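PDB 3H38: tRNA nucleotidyl transferase-related protein from Thermotoga maritima, which adds the CCA end to the 3' terminus of tRNA as a class II CCA-adding enzyme, this chain being the nucleotidyltransferase part of a longer protein. Local coordinates for residues Met35-Val40 with Ile56-Glu61; Asn63-Ala68 with Met86-Phe91; Leu26-Asp31 with Leu140-Phe145. All coordinates share one frame; numbering follows the deposited sequence.

Contact 1. Residues Met35-Val40 with Ile56-Glu61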
ATOM      1  N   MET A  35     -17.902 -18.053 -27.284  1.00 43.61           N
ATOM      2  CA  MET A  35     -17.460 -16.810 -26.643  1.00 35.30           C
ATOM      3  C   MET A  35     -16.024 -16.518 -27.055  1.00 33.62           C
ATOM      4  O   MET A  35     -15.166 -17.395 -26.974  1.00 33.03           O
ATOM      5  CB  MET A  35     -17.512 -16.947 -25.131  1.00 21.94           C
ATOM      6  CG  MET A  35     -18.935 -17.035 -24.538  1.00 12.30           C
ATOM      7  SD  MET A  35     -18.801 -17.308 -22.777  1.00 35.66           S
ATOM      8  CE  MET A  35     -20.255 -18.314 -22.422  1.00 45.18           C
ATOM      9  N   PRO A  36     -15.756 -15.296 -27.535  1.00 34.52           N
ATOM     10  CA  PRO A  36     -14.349 -14.885 -27.707  1.00 34.82           C
ATOM     11  C   PRO A  36     -13.641 -14.774 -26.358  1.00 27.19           C
ATOM     12  O   PRO A  36     -14.184 -14.139 -25.464  1.00 36.86           O
ATOM     13  CB  PRO A  36     -14.461 -13.511 -28.372  1.00 33.30           C
ATOM     14  CG  PRO A  36     -15.836 -13.559 -29.079  1.00 28.96           C
ATOM     15  CD  PRO A  36     -16.704 -14.339 -28.132  1.00 23.97           C
ATOM     16  N   VAL A  37     -12.475 -15.403 -26.216  1.00 29.62           N
ATOM     17  CA  VAL A  37     -11.727 -15.393 -24.958  1.00 32.88           C
ATOM     18  C   VAL A  37     -10.419 -14.586 -25.042  1.00 33.74           C
ATOM     19  O   VAL A  37      -9.700 -14.674 -26.033  1.00 34.10           O
ATOM     20  CB  VAL A  37     -11.379 -16.814 -24.500  1.00 29.25           C
ATOM     21  CG1 VAL A  37     -10.940 -16.789 -23.056  1.00 29.46           C
ATOM     22  CG2 VAL A  37     -12.566 -17.717 -24.640  1.00 37.64           C
ATOM     23  N   TYR A  38     -10.118 -13.820 -23.990  1.00 30.34           N
ATOM     24  CA  TYR A  38      -8.895 -13.017 -23.916  1.00 25.75           C
ATOM     25  C   TYR A  38      -8.230 -12.996 -22.529  1.00 30.92           C
ATOM     26  O   TYR A  38      -8.894 -12.989 -21.484  1.00 27.35           O
ATOM     27  CB  TYR A  38      -9.189 -11.555 -24.246  1.00 29.41           C
ATOM     28  CG  TYR A  38     -10.099 -11.299 -25.410  1.00 31.62           C
ATOM     29  CD1 TYR A  38     -11.463 -11.376 -25.268  1.00 24.52           C
ATOM     30  CD2 TYR A  38      -9.583 -10.932 -26.651  1.00 35.97           C
ATOM     31  CE1 TYR A  38     -12.305 -11.115 -26.336  1.00 39.26           C
ATOM     32  CE2 TYR A  38     -10.414 -10.683 -27.724  1.00 32.60           C
ATOM     33  CZ  TYR A  38     -11.773 -10.772 -27.564  1.00 31.59           C
ATOM     34  OH  TYR A  38     -12.601 -10.501 -28.627  1.00 29.00           O
ATOM     35  N   VAL A  39      -6.905 -12.924 -22.529  1.00 29.29           N
ATOM     36  CA  VAL A  39      -6.184 -12.559 -21.325  1.00 30.50           C
ATOM     37  C   VAL A  39      -5.899 -11.053 -21.444  1.00 31.56           C
ATOM     38  O   VAL A  39      -5.647 -10.547 -22.547  1.00 33.32           O
ATOM     39  CB  VAL A  39      -4.909 -13.413 -21.141  1.00 26.21           C
ATOM     40  CG1 VAL A  39      -3.860 -13.047 -22.170  1.00 35.11           C
ATOM     41  CG2 VAL A  39      -4.373 -13.276 -19.720  1.00 29.55           C
ATOM     42  N   VAL A  40      -6.012 -10.323 -20.335  1.00 25.25           N
ATOM     43  CA  VAL A  40      -5.965  -8.860 -20.399  1.00 25.96           C
ATOM     44  C   VAL A  40      -5.074  -8.228 -19.329  1.00 38.54           C
ATOM     45  O   VAL A  40      -4.686  -8.880 -18.358  1.00 30.32           O
ATOM     46  CB  VAL A  40      -7.371  -8.270 -20.221  1.00 26.98           C
ATOM     47  CG1 VAL A  40      -8.294  -8.774 -21.309  1.00 24.83           C
ATOM     48  CG2 VAL A  40      -7.929  -8.641 -18.856  1.00 35.93           C
ATOM     49  N   ILE A  56      -3.673 -15.523 -13.723  1.00 76.94           N
ATOM     50  CA  ILE A  56      -4.391 -15.577 -14.983  1.00 74.99           C
ATOM     51  C   ILE A  56      -5.753 -14.863 -14.910  1.00 68.32           C
ATOM     52  O   ILE A  56      -6.610 -15.176 -14.085  1.00 61.98           O
ATOM     53  CB  ILE A  56      -4.516 -17.024 -15.481  1.00 81.50           C
ATOM     54  CG1 ILE A  56      -5.864 -17.620 -15.108  1.00 86.36           C
ATOM     55  CG2 ILE A  56      -3.368 -17.887 -14.931  1.00 75.91           C
ATOM     56  CD1 ILE A  56      -6.088 -18.951 -15.767  1.00 93.19           C
ATOM     57  N   ASP A  57      -5.923 -13.882 -15.785  1.00 65.57           N
ATOM     58  CA  ASP A  57      -7.039 -12.960 -15.715  1.00 58.74           C
ATOM     59  C   ASP A  57      -7.803 -12.985 -17.031  1.00 40.07           C
ATOM     60  O   ASP A  57      -7.329 -12.411 -18.021  1.00 28.29           O
ATOM     61  CB  ASP A  57      -6.504 -11.548 -15.451  1.00 65.94           C
ATOM     62  CG  ASP A  57      -7.518 -10.659 -14.760  1.00 74.92           C
ATOM     63  OD1 ASP A  57      -8.731 -10.930 -14.888  1.00 75.28           O
ATOM     64  OD2 ASP A  57      -7.105  -9.692 -14.080  1.00 80.05           O
ATOM     65  N   ILE A  58      -8.981 -13.625 -17.039  1.00 36.01           N
ATOM     66  CA  ILE A  58      -9.694 -13.892 -18.305  1.00 35.19           C
ATOM     67  C   ILE A  58     -10.919 -13.036 -18.584  1.00 39.55           C
ATOM     68  O   ILE A  58     -11.795 -12.885 -17.730  1.00 38.79           O
ATOM     69  CB  ILE A  58     -10.124 -15.369 -18.438  1.00 36.24           C
ATOM     70  CG1 ILE A  58      -8.916 -16.284 -18.334  1.00 33.39           C
ATOM     71  CG2 ILE A  58     -10.749 -15.598 -19.781  1.00 33.43           C
ATOM     72  CD1 ILE A  58      -7.865 -15.941 -19.367  1.00 39.97           C
ATOM     73  N   VAL A  59     -10.983 -12.497 -19.800  1.00 33.74           N
ATOM     74  CA  VAL A  59     -12.169 -11.768 -20.243  1.00 37.07           C
ATOM     75  C   VAL A  59     -12.934 -12.484 -21.386  1.00 33.43           C
ATOM     76  O   VAL A  59     -12.346 -12.882 -22.412  1.00 29.53           O
ATOM     77  CB  VAL A  59     -11.813 -10.309 -20.598  1.00 36.97           C
ATOM     78  CG1 VAL A  59     -13.033  -9.545 -21.039  1.00 32.39           C
ATOM     79  CG2 VAL A  59     -11.212  -9.630 -19.395  1.00 43.79           C
ATOM     80  N   VAL A  60     -14.240 -12.681 -21.203  1.00 24.61           N
ATOM     81  CA  VAL A  60     -15.015 -13.351 -22.260  1.00 25.32           C
ATOM     82  C   VAL A  60     -16.077 -12.416 -22.810  1.00 34.09           C
ATOM     83  O   VAL A  60     -16.634 -11.597 -22.070  1.00 27.09           O
ATOM     84  CB  VAL A  60     -15.661 -14.677 -21.790  1.00 28.09           C
ATOM     85  CG1 VAL A  60     -14.581 -15.715 -21.400  1.00 20.02           C
ATOM     86  CG2 VAL A  60     -16.598 -14.429 -20.638  1.00 36.09           C
ATOM     87  N   GLU A  61     -16.307 -12.471 -24.117  1.00 32.18           N
ATOM     88  CA  GLU A  61     -17.463 -11.767 -24.662  1.00 39.87           C
ATOM     89  C   GLU A  61     -18.646 -12.730 -24.628  1.00 37.55           C
ATOM     90  O   GLU A  61     -18.984 -13.353 -25.642  1.00 37.85           O
ATOM     91  CB  GLU A  61     -17.231 -11.286 -26.088  1.00 37.49           C
ATOM     92  CG  GLU A  61     -16.233 -10.168 -26.234  1.00 39.13           C
ATOM     93  CD  GLU A  61     -16.319  -9.555 -27.613  1.00 54.04           C
ATOM     94  OE1 GLU A  61     -15.334  -8.928 -28.057  1.00 54.85           O
ATOM     95  OE2 GLU A  61     -17.385  -9.721 -28.256  1.00 60.84           O
TER
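Y38 and V59 form a hydrogen-bonded antiparallel pair: V59 N reaches Y38 O at 2.7 Å, and Y38 N returns the bond to V59 O at 2.9 Å. E61 N adds a bond to P36 O of 3.0 Å, whereas that from V40 N to D57 O is weak. The Y38 ring takes a chi1 of -43°, with CG beside the backbone N, which lays it along the neighbouring strand 56-60, toward E61; its edge meets the carbonyl of V59 in the ring plane, CD1 standing 3.3 Å from V59 O. Farther out, the E61 chain extends obliquely past the ring, its carboxylate turned only 22° from the ring plane, and OE1 accepts a hydrogen bond from I122 N. The ring of P36 crosses the same glutamate at about a right angle, CD lying 3.7 Å from E61 CB. These are two central strands of the mixed sheet of the nucleotidyltransferase head, antiparallel neighbours joined through helix 42-49; the second carries D57, which binds magnesium in other structures of this protein. V40 lies across V59, also roughly at right angles, and both its methyls bear on V59 CG2, the closer being V40 CG2 at 3.5 Å. On the opposite face V37 and V60, a non-hydrogen-bonded pair, lie side by side and point the same way, toward F67 of helix 64-72. V37 CG1 swings anti to the backbone N (chi1 -165°) and meets I58 CG2, itself anti to its own N, at 3.5 Å. The I58 CD1 end instead turns toward V39, 4.3 Å from V39 CB, while L26 of helix 17-32 packs against the isoleucine.

Contact 2. Residues Asn63-Ala68 with Met86-Phe91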
ATOM      1  N   ASN A  63     -21.336 -14.828 -21.309  1.00 44.08           N
ATOM      2  CA  ASN A  63     -21.693 -14.993 -19.905  1.00 45.61           C
ATOM      3  C   ASN A  63     -20.574 -15.680 -19.111  1.00 45.98           C
ATOM      4  O   ASN A  63     -20.274 -16.850 -19.329  1.00 45.21           O
ATOM      5  CB  ASN A  63     -23.015 -15.774 -19.807  1.00 48.82           C
ATOM      6  CG  ASN A  63     -23.503 -15.940 -18.375  1.00 58.00           C
ATOM      7  OD1 ASN A  63     -24.563 -15.421 -18.010  1.00 59.45           O
ATOM      8  ND2 ASN A  63     -22.739 -16.677 -17.556  1.00 47.58           N
ATOM      9  N   ALA A  64     -19.958 -14.941 -18.194  1.00 49.36           N
ATOM     10  CA  ALA A  64     -18.838 -15.446 -17.399  1.00 46.81           C
ATOM     11  C   ALA A  64     -19.144 -16.777 -16.700  1.00 49.08           C
ATOM     12  O   ALA A  64     -18.336 -17.717 -16.759  1.00 51.59           O
ATOM     13  CB  ALA A  64     -18.392 -14.385 -16.380  1.00 43.82           C
ATOM     14  N   LEU A  65     -20.308 -16.875 -16.082  1.00 54.72           N
ATOM     15  CA  LEU A  65     -20.711 -18.115 -15.426  1.00 54.94           C
ATOM     16  C   LEU A  65     -20.870 -19.300 -16.345  1.00 53.07           C
ATOM     17  O   LEU A  65     -20.322 -20.328 -16.078  1.00 51.81           O
ATOM     18  CB  LEU A  65     -21.968 -17.932 -14.606  1.00 61.38           C
ATOM     19  CG  LEU A  65     -21.896 -16.929 -13.474  1.00 70.25           C
ATOM     20  CD1 LEU A  65     -22.286 -17.611 -12.217  1.00 78.99           C
ATOM     21  CD2 LEU A  65     -20.542 -16.338 -13.342  1.00 66.09           C
ATOM     22  N   GLU A  66     -21.609 -19.155 -17.422  1.00 39.46           N
ATOM     23  CA  GLU A  66     -21.644 -20.205 -18.395  1.00 48.06           C
ATOM     24  C   GLU A  66     -20.276 -20.751 -18.622  1.00 52.49           C
ATOM     25  O   GLU A  66     -20.086 -21.935 -18.659  1.00 63.73           O
ATOM     26  CB  GLU A  66     -22.059 -19.693 -19.746  1.00 55.26           C
ATOM     27  CG  GLU A  66     -23.442 -19.265 -19.900  1.00 70.04           C
ATOM     28  CD  GLU A  66     -23.823 -19.229 -21.326  1.00 79.98           C
ATOM     29  OE1 GLU A  66     -24.411 -18.242 -21.764  1.00 86.72           O
ATOM     30  OE2 GLU A  66     -23.528 -20.201 -22.020  1.00 73.78           O
ATOM     31  N   PHE A  67     -19.333 -19.866 -18.860  1.00 40.90           N
ATOM     32  CA  PHE A  67     -17.980 -20.231 -19.268  1.00 38.30           C
ATOM     33  C   PHE A  67     -17.241 -20.911 -18.121  1.00 38.95           C
ATOM     34  O   PHE A  67     -16.642 -21.959 -18.293  1.00 36.85           O
ATOM     35  CB  PHE A  67     -17.213 -18.988 -19.727  1.00 39.82           C
ATOM     36  CG  PHE A  67     -15.873 -19.292 -20.271  1.00 37.32           C
ATOM     37  CD1 PHE A  67     -15.693 -19.479 -21.627  1.00 35.69           C
ATOM     38  CD2 PHE A  67     -14.783 -19.417 -19.427  1.00 43.01           C
ATOM     39  CE1 PHE A  67     -14.445 -19.785 -22.146  1.00 47.75           C
ATOM     40  CE2 PHE A  67     -13.506 -19.722 -19.941  1.00 37.43           C
ATOM     41  CZ  PHE A  67     -13.346 -19.903 -21.302  1.00 46.61           C
ATOM     42  N   ALA A  68     -17.268 -20.293 -16.947  1.00 46.20           N
ATOM     43  CA  ALA A  68     -16.643 -20.903 -15.786  1.00 46.37           C
ATOM     44  C   ALA A  68     -17.217 -22.306 -15.552  1.00 54.06           C
ATOM     45  O   ALA A  68     -16.469 -23.244 -15.308  1.00 64.54           O
ATOM     46  CB  ALA A  68     -16.816 -20.017 -14.561  1.00 36.46           C
ATOM     47  N   MET A  86     -20.476  -9.657 -13.446  1.00 60.42           N
ATOM     48  CA  MET A  86     -20.352 -11.036 -13.921  1.00 59.30           C
ATOM     49  C   MET A  86     -18.932 -11.557 -13.730  1.00 51.12           C
ATOM     50  O   MET A  86     -18.106 -11.476 -14.626  1.00 42.18           O
ATOM     51  CB  MET A  86     -20.719 -11.132 -15.392  1.00 54.26           C
ATOM     52  CG  MET A  86     -22.172 -10.880 -15.680  1.00 56.28           C
ATOM     53  SD  MET A  86     -22.780 -12.072 -16.873  1.00124.39           S
ATOM     54  CE  MET A  86     -22.363 -13.601 -16.024  1.00 63.15           C
ATOM     55  N   THR A  87     -18.665 -12.105 -12.561  1.00 46.27           N
ATOM     56  CA  THR A  87     -17.308 -12.386 -12.176  1.00 53.27           C
ATOM     57  C   THR A  87     -17.254 -13.721 -11.468  1.00 52.30           C
ATOM     58  O   THR A  87     -18.101 -14.048 -10.624  1.00 53.86           O
ATOM     59  CB  THR A  87     -16.759 -11.255 -11.291  1.00 60.68           C
ATOM     60  OG1 THR A  87     -16.415 -10.138 -12.122  1.00 62.17           O
ATOM     61  CG2 THR A  87     -15.527 -11.701 -10.539  1.00 66.52           C
ATOM     62  N   ALA A  88     -16.259 -14.510 -11.831  1.00 38.01           N
ATOM     63  CA  ALA A  88     -16.133 -15.828 -11.255  1.00 43.36           C
ATOM     64  C   ALA A  88     -14.663 -16.103 -11.124  1.00 52.96           C
ATOM     65  O   ALA A  88     -13.845 -15.440 -11.767  1.00 59.96           O
ATOM     66  CB  ALA A  88     -16.790 -16.865 -12.152  1.00 37.20           C
ATOM     67  N   SER A  89     -14.329 -17.070 -10.277  1.00 57.53           N
ATOM     68  CA  SER A  89     -12.960 -17.551 -10.164  1.00 54.71           C
ATOM     69  C   SER A  89     -12.958 -19.072 -10.041  1.00 53.72           C
ATOM     70  O   SER A  89     -13.662 -19.622  -9.204  1.00 56.98           O
ATOM     71  CB  SER A  89     -12.271 -16.891  -8.975  1.00 54.27           C
ATOM     72  OG  SER A  89     -12.244 -15.486  -9.151  1.00 54.79           O
ATOM     73  N   LEU A  90     -12.156 -19.738 -10.844  1.00 57.98           N
ATOM     74  CA  LEU A  90     -12.049 -21.164 -10.713  1.00 58.18           C
ATOM     75  C   LEU A  90     -10.728 -21.449 -10.062  1.00 65.86           C
ATOM     76  O   LEU A  90      -9.677 -21.098 -10.560  1.00 69.96           O
ATOM     77  CB  LEU A  90     -12.161 -21.867 -12.052  1.00 62.89           C
ATOM     78  CG  LEU A  90     -12.369 -23.370 -12.143  1.00 64.75           C
ATOM     79  CD1 LEU A  90     -13.299 -23.904 -11.139  1.00 66.87           C
ATOM     80  CD2 LEU A  90     -12.862 -23.739 -13.464  1.00 60.29           C
ATOM     81  N   PHE A  91     -10.807 -22.087  -8.917  1.00 65.01           N
ATOM     82  CA  PHE A  91      -9.628 -22.478  -8.163  1.00 66.92           C
ATOM     83  C   PHE A  91      -9.277 -23.920  -8.465  1.00 73.00           C
ATOM     84  O   PHE A  91      -9.954 -24.839  -8.004  1.00 79.69           O
ATOM     85  CB  PHE A  91      -9.891 -22.332  -6.667  1.00 72.85           C
ATOM     86  CG  PHE A  91     -10.150 -20.922  -6.235  1.00 68.34           C
ATOM     87  CD1 PHE A  91      -9.106 -20.110  -5.825  1.00 66.99           C
ATOM     88  CD2 PHE A  91     -11.438 -20.407  -6.240  1.00 65.13           C
ATOM     89  CE1 PHE A  91      -9.343 -18.797  -5.424  1.00 66.68           C
ATOM     90  CE2 PHE A  91     -11.680 -19.105  -5.843  1.00 62.70           C
ATOM     91  CZ  PHE A  91     -10.627 -18.295  -5.437  1.00 61.34           C
TER
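The methyl CE of M86 sits over one face of the N63 amide, 3.5 Å from N63 CG, and the two side chains cross at about a right angle. A second flat group, the carbonyl of M86, has a methyl above its plane as well: A64 CB comes within 3.4 Å of M86 O, while that oxygen takes a hydrogen bond from R104. The M86 chain is bent at chi2 and again at chi3 (56°), which folds CE back over the start of the helix, where N63 holds the N-cap position. There CE also touches A64 CB and, at 4.2 Å, L65 CG. Farther along, alanine meets alanine: A68 CB and A88 CB are 4.0 Å apart, and L65 CD2 is also 4.0 Å from A88 CB. L90 brings CD2 to 4.1 Å from A68 O. No hydrogen bond joins the helix to the strand, and the small residues A64, A68 and A88 probably let the axes of 64-68 and 87-91 approach to 8.0 Å, 15° from parallel. T87 and S89 point away from the helix, to the other face of the sheet, where S89 OG hydrogen-bonds D99, a magnesium ligand in other structures of this protein. Helix 64-72 thus rests on strand 87-92, which runs between strands 97-102 and 77-80; A68 also touches I100 and L79 of these neighbours, and F67 turns its ring from the strand toward L26 and F29 of helix 17-32.

Contact 3. Residues Leu26-Asp31 with Leu140-Phe145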
ATOM      1  N   LEU A  26      -8.573 -22.828 -22.638  1.00 45.53           N
ATOM      2  CA  LEU A  26      -9.572 -21.807 -22.389  1.00 40.74           C
ATOM      3  C   LEU A  26     -10.069 -21.243 -23.716  1.00 43.14           C
ATOM      4  O   LEU A  26     -11.279 -21.028 -23.895  1.00 49.92           O
ATOM      5  CB  LEU A  26      -9.025 -20.704 -21.486  1.00 42.08           C
ATOM      6  CG  LEU A  26      -8.697 -21.097 -20.039  1.00 46.37           C
ATOM      7  CD1 LEU A  26      -7.860 -20.032 -19.349  1.00 37.28           C
ATOM      8  CD2 LEU A  26      -9.949 -21.374 -19.232  1.00 44.17           C
ATOM      9  N   GLY A  27      -9.140 -21.023 -24.644  1.00 31.80           N
ATOM     10  CA  GLY A  27      -9.494 -20.516 -25.957  1.00 40.57           C
ATOM     11  C   GLY A  27     -10.459 -21.495 -26.588  1.00 41.08           C
ATOM     12  O   GLY A  27     -11.521 -21.120 -27.092  1.00 34.85           O
ATOM     13  N   LYS A  28     -10.076 -22.753 -26.523  1.00 46.20           N
ATOM     14  CA  LYS A  28     -10.835 -23.849 -27.069  1.00 47.61           C
ATOM     15  C   LYS A  28     -12.220 -23.960 -26.480  1.00 48.10           C
ATOM     16  O   LYS A  28     -13.144 -24.137 -27.231  1.00 47.93           O
ATOM     17  CB  LYS A  28     -10.068 -25.152 -26.910  1.00 53.60           C
ATOM     18  CG  LYS A  28      -9.949 -25.990 -28.147  1.00 62.70           C
ATOM     19  CD  LYS A  28     -11.205 -26.759 -28.468  1.00 72.25           C
ATOM     20  CE  LYS A  28     -11.664 -26.540 -29.924  1.00 73.58           C
ATOM     21  NZ  LYS A  28     -12.777 -27.415 -30.400  1.00 63.04           N
ATOM     22  N   PHE A  29     -12.361 -23.818 -25.160  1.00 34.00           N
ATOM     23  CA  PHE A  29     -13.681 -23.751 -24.524  1.00 32.55           C
ATOM     24  C   PHE A  29     -14.467 -22.575 -25.068  1.00 31.00           C
ATOM     25  O   PHE A  29     -15.686 -22.645 -25.187  1.00 45.12           O
ATOM     26  CB  PHE A  29     -13.598 -23.594 -23.005  1.00 44.58           C
ATOM     27  CG  PHE A  29     -12.866 -24.697 -22.312  1.00 54.59           C
ATOM     28  CD1 PHE A  29     -12.365 -24.510 -21.033  1.00 53.12           C
ATOM     29  CD2 PHE A  29     -12.661 -25.922 -22.940  1.00 55.83           C
ATOM     30  CE1 PHE A  29     -11.679 -25.529 -20.388  1.00 55.25           C
ATOM     31  CE2 PHE A  29     -11.977 -26.940 -22.299  1.00 54.23           C
ATOM     32  CZ  PHE A  29     -11.483 -26.743 -21.026  1.00 56.49           C
ATOM     33  N   GLY A  30     -13.769 -21.484 -25.380  1.00 27.43           N
ATOM     34  CA  GLY A  30     -14.420 -20.285 -25.883  1.00 28.80           C
ATOM     35  C   GLY A  30     -15.196 -20.626 -27.141  1.00 40.12           C
ATOM     36  O   GLY A  30     -16.389 -20.359 -27.231  1.00 43.93           O
ATOM     37  N   ASP A  31     -14.511 -21.234 -28.105  1.00 38.36           N
ATOM     38  CA  ASP A  31     -15.120 -21.654 -29.359  1.00 39.48           C
ATOM     39  C   ASP A  31     -16.280 -22.624 -29.147  1.00 42.29           C
ATOM     40  O   ASP A  31     -17.292 -22.552 -29.839  1.00 47.09           O
ATOM     41  CB  ASP A  31     -14.086 -22.334 -30.249  1.00 42.88           C
ATOM     42  CG  ASP A  31     -13.159 -21.348 -30.916  1.00 56.15           C
ATOM     43  OD1 ASP A  31     -13.306 -20.137 -30.630  1.00 60.82           O
ATOM     44  OD2 ASP A  31     -12.298 -21.779 -31.724  1.00 52.44           O
ATOM     45  N   LEU A 140      -7.391 -15.616 -26.934  1.00 29.80           N
ATOM     46  CA  LEU A 140      -7.085 -17.038 -26.755  1.00 27.25           C
ATOM     47  C   LEU A 140      -7.782 -18.051 -27.681  1.00 29.66           C
ATOM     48  O   LEU A 140      -7.401 -19.212 -27.688  1.00 28.91           O
ATOM     49  CB  LEU A 140      -7.296 -17.438 -25.293  1.00 24.99           C
ATOM     50  CG  LEU A 140      -6.481 -16.534 -24.354  1.00 29.30           C
ATOM     51  CD1 LEU A 140      -6.471 -17.068 -22.927  1.00 23.88           C
ATOM     52  CD2 LEU A 140      -5.042 -16.386 -24.882  1.00 31.06           C
ATOM     53  N   ASN A 141      -8.794 -17.630 -28.439  1.00 30.40           N
ATOM     54  CA  ASN A 141      -9.512 -18.565 -29.299  1.00 32.24           C
ATOM     55  C   ASN A 141      -8.540 -19.069 -30.363  1.00 39.88           C
ATOM     56  O   ASN A 141      -7.692 -18.289 -30.832  1.00 31.52           O
ATOM     57  CB  ASN A 141     -10.729 -17.911 -29.953  1.00 28.84           C
ATOM     58  CG  ASN A 141     -11.739 -17.369 -28.936  1.00 36.38           C
ATOM     59  OD1 ASN A 141     -12.704 -18.060 -28.543  1.00 34.83           O
ATOM     60  ND2 ASN A 141     -11.532 -16.124 -28.514  1.00 34.50           N
ATOM     61  N   PRO A 142      -8.636 -20.376 -30.712  1.00 35.33           N
ATOM     62  CA  PRO A 142      -7.657 -21.105 -31.536  1.00 28.96           C
ATOM     63  C   PRO A 142      -7.188 -20.376 -32.800  1.00 32.38           C
ATOM     64  O   PRO A 142      -5.978 -20.182 -32.954  1.00 32.63           O
ATOM     65  CB  PRO A 142      -8.397 -22.395 -31.875  1.00 35.50           C
ATOM     66  CG  PRO A 142      -9.201 -22.667 -30.618  1.00 34.82           C
ATOM     67  CD  PRO A 142      -9.634 -21.293 -30.120  1.00 32.48           C
ATOM     68  N   LYS A 143      -8.094 -19.958 -33.679  1.00 25.88           N
ATOM     69  CA  LYS A 143      -7.645 -19.244 -34.875  1.00 26.75           C
ATOM     70  C   LYS A 143      -6.851 -17.961 -34.542  1.00 35.70           C
ATOM     71  O   LYS A 143      -5.914 -17.599 -35.257  1.00 39.11           O
ATOM     72  CB  LYS A 143      -8.812 -18.903 -35.838  1.00 28.40           C
ATOM     73  CG  LYS A 143      -8.384 -17.888 -36.921  1.00 35.78           C
ATOM     74  CD  LYS A 143      -9.325 -17.787 -38.090  1.00 36.06           C
ATOM     75  CE  LYS A 143      -9.527 -16.331 -38.503  1.00 30.60           C
ATOM     76  NZ  LYS A 143      -8.324 -15.609 -38.937  1.00 32.68           N
ATOM     77  N   ASP A 144      -7.229 -17.259 -33.476  1.00 36.27           N
ATOM     78  CA  ASP A 144      -6.590 -15.974 -33.181  1.00 39.28           C
ATOM     79  C   ASP A 144      -5.609 -16.040 -32.023  1.00 42.99           C
ATOM     80  O   ASP A 144      -5.098 -15.013 -31.594  1.00 48.80           O
ATOM     81  CB  ASP A 144      -7.636 -14.840 -33.001  1.00 13.22           C
ATOM     82  CG  ASP A 144      -8.427 -14.559 -34.314  1.00 48.80           C
ATOM     83  OD1 ASP A 144      -9.608 -14.114 -34.263  1.00 35.71           O
ATOM     84  OD2 ASP A 144      -7.860 -14.816 -35.408  1.00 46.70           O
ATOM     85  N   PHE A 145      -5.322 -17.249 -31.539  1.00 43.13           N
ATOM     86  CA  PHE A 145      -4.417 -17.426 -30.404  1.00 38.34           C
ATOM     87  C   PHE A 145      -3.114 -16.622 -30.538  1.00 39.86           C
ATOM     88  O   PHE A 145      -2.422 -16.725 -31.555  1.00 33.44           O
ATOM     89  CB  PHE A 145      -4.085 -18.901 -30.209  1.00 35.12           C
ATOM     90  CG  PHE A 145      -3.234 -19.172 -29.005  1.00 29.49           C
ATOM     91  CD1 PHE A 145      -1.857 -19.329 -29.127  1.00 34.78           C
ATOM     92  CD2 PHE A 145      -3.806 -19.259 -27.746  1.00 29.75           C
ATOM     93  CE1 PHE A 145      -1.052 -19.576 -27.997  1.00 40.33           C
ATOM     94  CE2 PHE A 145      -3.022 -19.523 -26.608  1.00 33.29           C
ATOM     95  CZ  PHE A 145      -1.632 -19.676 -26.736  1.00 33.19           C
TER
HETATM   96  O   HOH W   1     -11.026 -19.779 -33.396  1.00 35.30           O
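G27 and N141 bring their backbones together, CA to CA only 3.9 Å apart, where helix 17-32 passes the irregular segment 140-145. The L140 carbonyl oxygen lies beside the helix, and G27 CA makes a CA-H...O contact with L140 O at 3.0 Å. A beta carbon on G27 would fall almost on that oxygen, so the lack of a side chain is what lets the loop come so near. One turn on, D31 N bonds back to G27 O, and the same carbonyl oxygen has P142 CD 3.6 Å away. L140 adds CB against G27 CA at 3.8 Å, its side chain running on to F23 and I58. D31 reaches toward the loop with CG beside its backbone N (chi1 -77°), which brings the carboxylate up to the N141 amide at a slant, the two planes only 15° apart. D31 OD2 lies by the P142 ring, 3.1 Å from P142 CD. OD2 also accepts a bond from a water at 2.9 Å, and that water in turn takes the N-H of K143 at 3.0 Å, so the carboxylate holds the loop backbone through one bridge. Exchanging D31 for an alanine would probably leave this water without its acceptor and open a gap beside N141 and P142. Outside these, K28 CG brushes P142, while its NZ pairs with E32. The pairing is that of a helix packed, through a glycine, against the turn of a beta hairpin, here the connection between the neighbouring antiparallel strands 137-139 and 147-149 of the nucleotidyltransferase head.

From the N terminus the chain first runs through helix 17-32, whose residues 26-31 open contact 3. Strand 37-40 follows directly, and contact 1 closes its loop when strand 56-60 pairs with it. Helix 64-72 comes next, and contact 2 closes a second loop at strand 87-92, in series with the first. Contact 3 closes last, at 140-145, and encloses both; none of the loops cross. M35 CE of contact 1 packs on N63 O and E66 CB of contact 2, while M35 N with G30 O and L140 N with V37 O are probable hydrogen bonds to contact 3, so two helices and the central sheet of the head domain are joined.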